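PDB 4ZCF: type III restriction-modification enzyme EcoP15I Res subunit from Escherichia coli, which cleaves DNA, together with the Mod subunit, 25-27 base pairs downstream of one of two inversely oriented CAGCAG sites. Local coordinates for residues I223-P228 with I249-A254; D81-T86 with A254-G259. All blocks are in the same frame, centred on the assembly; numbering follows the deposited sequence.

Overall arrangement
Contacts 1 and 2 lie in the N-terminal parallel sheet of the helicase-like region, with centres about 8 Å apart and A254 in common. Contact 1 joins strand 222-226 to strand 248-253, and contact 2 joins the next strand, 79-84, to the loop that leaves 248-253. Three neighbouring strands are thus tied together: R251 NE forms a salt bridge of 2.6 Å with D81 OD1, and G253 O probably accepts a hydrogen bond from M84 N. At the C-terminal strand ends lies AMP. Contact 1 supplies D226 and E227 to its pocket, whereas in contact 2 the T86 side chain stays about 7 Å from the nucleotide.

Contact 1: I223-P228 with I249-A254; sequences IIIDEP and IIRYGA. With AMP (adenosine monophosphate), chain H.
With chi1 at -53°, CG1 of I224 stands beside the backbone N and CG2 anti to it, which sends CG2 to the Y252 ring and lets CD1 reach both I250 and the ring's CE1 side. These strands belong to a parallel beta-alpha-beta unit of the RecA-like helicase fold; the first ends at D226 and runs on into E227 and P228, which with it begin the DExH-type Walker B motif. CG2 of I224 meets CD1 of the Y252 ring at 3.8 Å, while CD1 of I224 touches CD1 of I250 at 3.7 Å; both side chains cross I224 at a slant, and Y94 of helix 90-105 covers this face. On the other face I225 packs its CD1 on CG2 of I249, both residues also touching W238 of the connecting helix 236-242. Backbone bonds alternate between the strands: I250 N to I223 O (2.9 Å), I225 N to I250 O, Y252 N to I225 O and finally E227 N to Y252 O (2.9 Å). That last bond carries the pairing past the strand end, just where the nucleotide binds. D226 OD2 lies 3.0 Å from AMP O3P. Y94 OH is hydrogen-bonded to D226 OD2, and E227 OE1 forms a salt bridge with K90. P228 then bends back over the second strand, its CB lying 3.8 Å from both CB and CD of R251.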
loop_
_atom_site.group_PDB
_atom_site.type_symbol
_atom_site.label_atom_id
_atom_site.label_comp_id
_atom_site.label_asym_id
_atom_site.label_seq_id
_atom_site.Cartn_x
_atom_site.Cartn_y
_atom_site.Cartn_z
ATOM N N ILE C 223 9.766 -11.303 -24.765
ATOM C CA ILE C 223 10.671 -11.587 -23.647
ATOM C C ILE C 223 12.135 -11.415 -23.967
ATOM O O ILE C 223 12.608 -12.001 -24.926
ATOM C CB ILE C 223 10.399 -12.970 -22.991
ATOM C CG1 ILE C 223 8.920 -13.141 -22.590
ATOM C CG2 ILE C 223 11.349 -13.210 -21.812
ATOM C CD1 ILE C 223 8.595 -14.456 -21.968
ATOM N N ILE C 224 12.855 -10.676 -23.091
ATOM C CA ILE C 224 14.289 -10.421 -23.116
ATOM C C ILE C 224 14.959 -11.318 -22.064
ATOM O O ILE C 224 14.522 -11.338 -20.913
ATOM C CB ILE C 224 14.591 -8.917 -22.814
ATOM C CG1 ILE C 224 13.800 -7.925 -23.722
ATOM C CG2 ILE C 224 16.102 -8.604 -22.729
ATOM C CD1 ILE C 224 14.161 -7.864 -25.206
ATOM N N ILE C 225 16.038 -12.020 -22.444
ATOM C CA ILE C 225 16.819 -12.830 -21.520
ATOM C C ILE C 225 18.232 -12.272 -21.376
ATOM O O ILE C 225 18.980 -12.210 -22.358
ATOM C CB ILE C 225 16.733 -14.361 -21.775
ATOM C CG1 ILE C 225 15.450 -14.913 -21.131
ATOM C CG2 ILE C 225 17.948 -15.113 -21.181
ATOM C CD1 ILE C 225 14.478 -15.284 -22.011
ATOM N N ASP C 226 18.563 -11.833 -20.136
ATOM C CA ASP C 226 19.843 -11.277 -19.710
ATOM C C ASP C 226 20.690 -12.434 -19.186
ATOM O O ASP C 226 20.251 -13.151 -18.281
ATOM C CB ASP C 226 19.607 -10.232 -18.603
ATOM C CG ASP C 226 20.683 -9.174 -18.476
ATOM O OD1 ASP C 226 21.833 -9.534 -18.186
ATOM O OD2 ASP C 226 20.352 -7.978 -18.586
ATOM N N GLU C 227 21.897 -12.618 -19.759
ATOM C CA GLU C 227 22.854 -13.710 -19.458
ATOM C C GLU C 227 22.154 -15.064 -19.730
ATOM O O GLU C 227 21.651 -15.681 -18.792
ATOM C CB GLU C 227 23.462 -13.618 -18.031
ATOM C CG GLU C 227 23.784 -12.211 -17.533
ATOM C CD GLU C 227 25.029 -11.512 -18.050
ATOM O OE1 GLU C 227 25.518 -11.860 -19.150
ATOM O OE2 GLU C 227 25.492 -10.573 -17.361
ATOM N N PRO C 228 22.015 -15.491 -21.017
ATOM C CA PRO C 228 21.229 -16.705 -21.307
ATOM C C PRO C 228 21.816 -18.014 -20.828
ATOM O O PRO C 228 21.108 -19.021 -20.809
ATOM C CB PRO C 228 21.051 -16.659 -22.826
ATOM C CG PRO C 228 22.193 -15.877 -23.316
ATOM C CD PRO C 228 22.529 -14.879 -22.261
ATOM N N ILE C 249 11.544 -14.353 -28.297
ATOM C CA ILE C 249 12.496 -14.267 -27.188
ATOM C C ILE C 249 13.861 -13.744 -27.679
ATOM O O ILE C 249 14.499 -14.392 -28.510
ATOM C CB ILE C 249 12.603 -15.618 -26.411
ATOM C CG1 ILE C 249 11.245 -16.039 -25.782
ATOM C CG2 ILE C 249 13.697 -15.576 -25.357
ATOM C CD1 ILE C 249 10.990 -17.500 -25.811
ATOM N N ILE C 250 14.317 -12.589 -27.144
ATOM C CA ILE C 250 15.613 -12.017 -27.519
ATOM C C ILE C 250 16.619 -12.194 -26.371
ATOM O O ILE C 250 16.447 -11.566 -25.328
ATOM C CB ILE C 250 15.549 -10.561 -28.087
ATOM C CG1 ILE C 250 14.278 -10.287 -28.937
ATOM C CG2 ILE C 250 16.799 -10.305 -28.932
ATOM C CD1 ILE C 250 13.042 -9.788 -28.216
ATOM N N ARG C 251 17.644 -13.076 -26.557
ATOM C CA ARG C 251 18.658 -13.411 -25.534
ATOM C C ARG C 251 19.910 -12.564 -25.684
ATOM O O ARG C 251 20.423 -12.417 -26.797
ATOM C CB ARG C 251 19.023 -14.903 -25.537
ATOM C CG ARG C 251 17.839 -15.879 -25.539
ATOM C CD ARG C 251 18.288 -17.337 -25.393
ATOM N NE ARG C 251 19.128 -17.788 -26.510
ATOM C CZ ARG C 251 19.756 -18.961 -26.573
ATOM N NH1 ARG C 251 19.635 -19.843 -25.586
ATOM N NH2 ARG C 251 20.508 -19.263 -27.626
ATOM N N TYR C 252 20.409 -12.012 -24.568
ATOM C CA TYR C 252 21.557 -11.100 -24.578
ATOM C C TYR C 252 22.607 -11.524 -23.617
ATOM O O TYR C 252 22.331 -11.679 -22.421
ATOM C CB TYR C 252 21.118 -9.668 -24.218
ATOM C CG TYR C 252 20.221 -9.029 -25.252
ATOM C CD1 TYR C 252 18.850 -9.271 -25.256
ATOM C CD2 TYR C 252 20.731 -8.125 -26.182
ATOM C CE1 TYR C 252 18.012 -8.652 -26.177
ATOM C CE2 TYR C 252 19.902 -7.510 -27.118
ATOM C CZ TYR C 252 18.546 -7.794 -27.125
ATOM O OH TYR C 252 17.719 -7.219 -28.049
ATOM N N GLY C 253 23.823 -11.649 -24.118
ATOM C CA GLY C 253 24.934 -12.030 -23.269
ATOM C C GLY C 253 26.235 -12.228 -23.994
ATOM O O GLY C 253 26.328 -12.030 -25.206
ATOM N N ALA C 254 27.242 -12.627 -23.226
ATOM C CA ALA C 254 28.590 -12.891 -23.694
ATOM C C ALA C 254 28.851 -14.411 -23.743
ATOM O O ALA C 254 29.830 -14.845 -24.364
ATOM C CB ALA C 254 29.570 -12.214 -22.761
HETATM P P AMP H . 23.393 -6.195 -16.761
HETATM O O1P AMP H . 23.732 -7.532 -16.218
HETATM O O2P AMP H . 23.789 -6.293 -18.188
HETATM O O3P AMP H . 21.908 -6.177 -16.808
HETATM O "O5'" AMP H . 24.009 -4.976 -15.937
HETATM C "C5'" AMP H . 24.841 -4.025 -16.579
HETATM C "C4'" AMP H . 24.660 -2.655 -16.009
HETATM O "O4'" AMP H . 25.510 -1.699 -16.700
HETATM C "C3'" AMP H . 23.264 -2.180 -16.220
HETATM O "O3'" AMP H . 22.483 -2.513 -15.072
HETATM C "C2'" AMP H . 23.360 -0.728 -16.458
HETATM O "O2'" AMP H . 23.210 0.000 -15.231
HETATM C "C1'" AMP H . 24.742 -0.492 -16.975
HETATM N N9 AMP H . 24.799 -0.128 -18.334
HETATM C C8 AMP H . 24.472 -0.946 -19.315
HETATM N N7 AMP H . 24.668 -0.325 -20.511
HETATM C C5 AMP H . 25.220 0.998 -20.192
HETATM C C6 AMP H . 25.664 2.157 -20.889
HETATM N N6 AMP H . 25.633 2.209 -22.306
HETATM N N1 AMP H . 26.113 3.219 -20.173
HETATM C C2 AMP H . 26.144 3.213 -18.848
HETATM N N3 AMP H . 25.744 2.167 -18.129
HETATM C C4 AMP H . 25.280 1.043 -18.724
#

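Contact 2: D81-T86 with A254-G259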
loop_
_atom_site.group_PDB
_atom_site.type_symbol
_atom_site.label_atom_id
_atom_site.label_comp_id
_atom_site.label_asym_id
_atom_site.label_seq_id
_atom_site.Cartn_x
_atom_site.Cartn_y
_atom_site.Cartn_z
ATOM N N ASP C 81 19.102 -14.304 -31.088
ATOM C CA ASP C 81 20.285 -14.135 -30.243
ATOM C C ASP C 81 21.173 -12.965 -30.591
ATOM O O ASP C 81 21.454 -12.714 -31.763
ATOM C CB ASP C 81 21.107 -15.419 -30.163
ATOM C CG ASP C 81 20.342 -16.567 -29.552
ATOM O OD1 ASP C 81 19.528 -16.316 -28.638
ATOM O OD2 ASP C 81 20.574 -17.719 -29.967
ATOM N N VAL C 82 21.629 -12.263 -29.544
ATOM C CA VAL C 82 22.535 -11.121 -29.601
ATOM C C VAL C 82 23.692 -11.448 -28.659
ATOM O O VAL C 82 23.462 -11.814 -27.501
ATOM C CB VAL C 82 21.832 -9.781 -29.229
ATOM C CG1 VAL C 82 22.819 -8.625 -29.183
ATOM C CG2 VAL C 82 20.693 -9.460 -30.184
ATOM N N SER C 83 24.922 -11.361 -29.171
ATOM C CA SER C 83 26.123 -11.631 -28.401
ATOM C C SER C 83 26.975 -10.370 -28.290
ATOM O O SER C 83 27.445 -9.820 -29.289
ATOM C CB SER C 83 26.907 -12.806 -28.976
ATOM O OG SER C 83 28.026 -13.086 -28.154
ATOM N N MET C 84 27.106 -9.875 -27.057
ATOM C CA MET C 84 27.864 -8.668 -26.730
ATOM C C MET C 84 28.692 -8.947 -25.521
ATOM O O MET C 84 28.168 -9.467 -24.538
ATOM C CB MET C 84 26.929 -7.487 -26.441
ATOM C CG MET C 84 25.957 -7.213 -27.543
ATOM S SD MET C 84 25.727 -5.462 -27.724
ATOM C CE MET C 84 24.358 -5.464 -28.656
ATOM N N GLU C 85 29.980 -8.602 -25.572
ATOM C CA GLU C 85 30.862 -8.819 -24.421
ATOM C C GLU C 85 30.572 -7.850 -23.249
ATOM O O GLU C 85 29.893 -6.829 -23.424
ATOM C CB GLU C 85 32.343 -8.793 -24.841
ATOM C CG GLU C 85 33.268 -9.651 -23.985
ATOM C CD GLU C 85 32.743 -10.959 -23.411
ATOM O OE1 GLU C 85 32.726 -11.982 -24.136
ATOM O OE2 GLU C 85 32.406 -10.969 -22.204
ATOM N N THR C 86 31.060 -8.212 -22.049
ATOM C CA THR C 86 30.926 -7.420 -20.825
ATOM C C THR C 86 31.575 -6.045 -21.011
ATOM O O THR C 86 32.684 -5.948 -21.546
ATOM C CB THR C 86 31.462 -8.207 -19.607
ATOM O OG1 THR C 86 30.921 -9.536 -19.639
ATOM C CG2 THR C 86 31.106 -7.545 -18.275
ATOM N N ALA C 254 27.242 -12.627 -23.226
ATOM C CA ALA C 254 28.590 -12.891 -23.694
ATOM C C ALA C 254 28.851 -14.411 -23.743
ATOM O O ALA C 254 29.830 -14.845 -24.364
ATOM C CB ALA C 254 29.570 -12.214 -22.761
ATOM N N THR C 255 27.964 -15.214 -23.093
ATOM C CA THR C 255 28.078 -16.675 -23.020
ATOM C C THR C 255 26.819 -17.420 -23.489
ATOM O O THR C 255 25.727 -17.222 -22.949
ATOM C CB THR C 255 28.549 -17.134 -21.626
ATOM O OG1 THR C 255 29.635 -16.315 -21.203
ATOM C CG2 THR C 255 28.962 -18.603 -21.599
ATOM N N PHE C 256 27.009 -18.294 -24.486
ATOM C CA PHE C 256 25.998 -19.163 -25.069
ATOM C C PHE C 256 26.613 -20.574 -25.009
ATOM O O PHE C 256 27.238 -21.065 -25.960
ATOM C CB PHE C 256 25.623 -18.710 -26.496
ATOM C CG PHE C 256 24.754 -17.471 -26.574
ATOM C CD1 PHE C 256 25.303 -16.203 -26.425
ATOM C CD2 PHE C 256 23.396 -17.570 -26.846
ATOM C CE1 PHE C 256 24.501 -15.063 -26.493
ATOM C CE2 PHE C 256 22.599 -16.431 -26.919
ATOM C CZ PHE C 256 23.161 -15.187 -26.760
ATOM N N SER C 257 26.508 -21.170 -23.808
ATOM C CA SER C 257 27.018 -22.490 -23.424
ATOM C C SER C 257 26.186 -23.655 -24.019
ATOM O O SER C 257 26.555 -24.828 -23.861
ATOM C CB SER C 257 27.069 -22.589 -21.900
ATOM O OG SER C 257 25.787 -22.355 -21.335
ATOM N N GLU C 258 25.059 -23.329 -24.686
ATOM C CA GLU C 258 24.164 -24.310 -25.303
ATOM C C GLU C 258 23.962 -23.972 -26.777
ATOM O O GLU C 258 23.014 -24.439 -27.412
ATOM C CB GLU C 258 22.820 -24.365 -24.552
ATOM C CG GLU C 258 22.928 -24.890 -23.126
ATOM C CD GLU C 258 21.635 -25.417 -22.541
ATOM O OE1 GLU C 258 20.558 -24.916 -22.936
ATOM O OE2 GLU C 258 21.698 -26.337 -21.692
ATOM N N GLY C 259 24.879 -23.176 -27.308
ATOM C CA GLY C 259 24.832 -22.725 -28.689
ATOM C C GLY C 259 23.863 -21.582 -28.919
ATOM O O GLY C 259 23.507 -20.843 -27.989
#
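D81 meets F256 with CG beside its own backbone N (chi1 -62°), a turn that lays the carboxylate obliquely against the ring: D81 CG lies 3.5 Å from F256 CE2, and the two planes are 57° apart. Its oxygens have firmer partners outside the ring, R251 NE in a salt bridge to OD1 and the K261 backbone N to OD2. At V82 the backbone takes over, the carbonyl oxygen approaching the ring edge near its plane, 3.5 Å from F256 CZ. S83 adds its CB, 4.1 Å from F256 CE1, and M84 O lies 3.5 Å from A254 N. E85, past the strand end, already belongs to the Walker A motif (P-loop) that continues to K90 and T91. A bend at chi2 carries its carboxylate back to the methyl group of A254, with E85 CD 3.5 Å from A254 CB. T86 holds this carboxylate in place: its N-H points almost straight (169°) at E85 OE2 over 3.1 Å from above the carboxylate plane, and T86 OG1 donates to the same oxygen from the same face. With an alanine here in place of E85 the carboxylate is gone, so T86 N and OG1 would probably lose their shared acceptor and the A254 methyl its cover on that side. F256 is also bordered by P228, R251 and Y260. Strand 79-84 itself runs between strands 248-253 and 263-267, where V82 packs on Y252 and Y265, and M84 leans on K90 and T93 of helix 90-105.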